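Local coordinates for protein KDGF (Halomonas sp., PDB 5FQ0) that probably catalyses the conversion of unsaturated monouronates released from pectin and alginate into linear ketonised sugars, using a metal-binding cupin barrel, at residues 12-17 against 22-27. Numbering follows the deposited sequence.
Sequences HDWQDV and QRKIVA
Gln15 and Arg23 form an antiparallel hydrogen-bonded pair, Gln15 N giving to Arg23 O and Arg23 N to Gln15 O, each at 2.8 Å, while Asp16 and Gln22 make the next, non-hydrogen-bonded pair of this beta hairpin; the short strand segments run antiparallel but strongly twisted, their directions 122° apart. On the face of Asp16 and Gln22, the carboxylate and amide lie side by side, and Gln22 NE2 gives a nearly straight bond (169°) to Asp16 OD1 at 2.8 Å, meeting its syn side from somewhat out of the carboxylate plane. Gln22 OE1, 3.4 Å from Trp14 CB, accepts a hydrogen bond from Lys38, so both ends of the amide are used and its flip is settled. Beyond the paired residues Lys24 crosses Trp14 at about a right angle: its chain, extended beyond CG, lays CE over the indole, 3.6 Å from the centroid of the five-membered ring, a CH-pi contact combined with a cation-pi interaction from NZ. That ammonium then reaches His12 O at 2.6 Å and also binds Asn9, so two oxygens and the indole face probably share the charge of a buried lysine. Beside Arg23, Val17 CG2 packs 3.7 Å from Arg23 CG and lies over one face of the guanidinium, whose side chain is about 10 Å from the bound nickel. The hairpin forms one edge of the cupin domain's six-stranded antiparallel sheet within this chain: strand 15-18 is outermost, and strand 21-29 bonds to Cys36 and Lys38 of strand 32-39, while Phe7 of strand 5-7 touches Lys24 and stacks with His12.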
# COMPACT_ATOMS: atom_id res chain seq x y z
N HIS B 12 1.12 14.01 -11.00
CA HIS B 12 2.44 13.40 -11.25
C HIS B 12 2.49 12.55 -12.53
O HIS B 12 1.57 11.81 -12.82
CB HIS B 12 2.85 12.53 -10.05
CG HIS B 12 2.94 13.29 -8.76
ND1 HIS B 12 4.12 13.83 -8.30
CD2 HIS B 12 1.99 13.65 -7.87
CE1 HIS B 12 3.90 14.47 -7.16
NE2 HIS B 12 2.61 14.38 -6.88
N ASP B 13 3.59 12.67 -13.28
CA ASP B 13 3.83 11.89 -14.50
C ASP B 13 4.34 10.50 -14.18
O ASP B 13 5.03 10.32 -13.16
CB ASP B 13 4.95 12.57 -15.35
CG ASP B 13 4.58 13.97 -15.86
OD1 ASP B 13 3.39 14.36 -15.92
OD2 ASP B 13 5.52 14.67 -16.25
N TRP B 14 4.08 9.53 -15.05
CA TRP B 14 4.77 8.24 -14.93
C TRP B 14 6.25 8.40 -15.27
O TRP B 14 6.59 9.19 -16.13
CB TRP B 14 4.16 7.20 -15.88
CG TRP B 14 2.77 6.81 -15.51
CD1 TRP B 14 1.64 7.22 -16.13
CD2 TRP B 14 2.36 5.94 -14.45
NE1 TRP B 14 0.54 6.65 -15.52
CE2 TRP B 14 0.96 5.86 -14.49
CE3 TRP B 14 3.04 5.21 -13.47
CZ2 TRP B 14 0.21 5.08 -13.57
CZ3 TRP B 14 2.29 4.43 -12.56
CH2 TRP B 14 0.91 4.39 -12.62
N GLN B 15 7.11 7.65 -14.58
CA GLN B 15 8.56 7.67 -14.80
C GLN B 15 8.94 6.31 -15.36
O GLN B 15 8.50 5.29 -14.83
CB GLN B 15 9.31 7.88 -13.46
CG GLN B 15 8.99 9.17 -12.71
CD GLN B 15 9.25 10.41 -13.56
OE1 GLN B 15 10.28 10.50 -14.24
NE2 GLN B 15 8.31 11.35 -13.56
N ASP B 16 9.76 6.27 -16.40
CA ASP B 16 10.21 5.00 -16.97
C ASP B 16 11.15 4.27 -16.02
O ASP B 16 12.03 4.86 -15.45
CB ASP B 16 10.91 5.24 -18.29
CG ASP B 16 9.96 5.69 -19.34
OD1 ASP B 16 8.85 5.14 -19.40
OD2 ASP B 16 10.29 6.61 -20.10
N VAL B 17 10.92 2.98 -15.83
CA VAL B 17 11.80 2.18 -15.01
C VAL B 17 12.66 1.39 -15.98
O VAL B 17 13.88 1.59 -16.01
CB VAL B 17 11.02 1.23 -14.08
CG1 VAL B 17 11.98 0.33 -13.30
CG2 VAL B 17 10.10 2.03 -13.15
N GLN B 22 6.71 1.34 -15.81
CA GLN B 22 6.75 2.73 -15.33
C GLN B 22 6.34 2.82 -13.86
O GLN B 22 5.68 1.90 -13.33
CB GLN B 22 5.80 3.58 -16.15
CG GLN B 22 6.17 3.64 -17.63
CD GLN B 22 5.38 4.71 -18.34
OE1 GLN B 22 4.16 4.76 -18.25
NE2 GLN B 22 6.08 5.60 -19.00
N ARG B 23 6.68 3.93 -13.21
CA ARG B 23 6.28 4.09 -11.82
C ARG B 23 6.07 5.52 -11.41
O ARG B 23 6.49 6.43 -12.10
CB ARG B 23 7.31 3.46 -10.87
CG ARG B 23 8.58 4.24 -10.67
CD ARG B 23 9.43 3.48 -9.65
NE ARG B 23 10.78 4.01 -9.68
CZ ARG B 23 11.89 3.30 -9.78
NH1 ARG B 23 11.85 1.97 -9.79
NH2 ARG B 23 13.04 3.93 -9.83
N LYS B 24 5.43 5.69 -10.27
CA LYS B 24 5.40 6.98 -9.59
C LYS B 24 5.75 6.72 -8.11
O LYS B 24 5.13 5.82 -7.48
CB LYS B 24 4.02 7.60 -9.66
CG LYS B 24 3.46 7.80 -11.07
CD LYS B 24 2.16 8.60 -10.98
CE LYS B 24 1.42 8.63 -12.33
NZ LYS B 24 0.26 9.58 -12.33
N ILE B 25 6.68 7.49 -7.57
CA ILE B 25 7.00 7.45 -6.14
C ILE B 25 5.82 8.12 -5.43
O ILE B 25 5.59 9.28 -5.66
CB ILE B 25 8.28 8.25 -5.79
CG1 ILE B 25 9.49 7.79 -6.65
CG2 ILE B 25 8.56 8.16 -4.26
CD1 ILE B 25 9.82 6.34 -6.49
N VAL B 26 5.07 7.38 -4.63
CA VAL B 26 3.86 7.89 -4.00
C VAL B 26 4.19 8.77 -2.77
O VAL B 26 3.87 9.96 -2.74
CB VAL B 26 2.87 6.73 -3.71
CG1 VAL B 26 1.75 7.15 -2.79
CG2 VAL B 26 2.31 6.18 -5.04
N ALA B 27 4.87 8.20 -1.78
CA ALA B 27 5.16 8.93 -0.52
C ALA B 27 6.26 8.16 0.21
O ALA B 27 6.44 6.94 -0.00
CB ALA B 27 3.91 9.05 0.36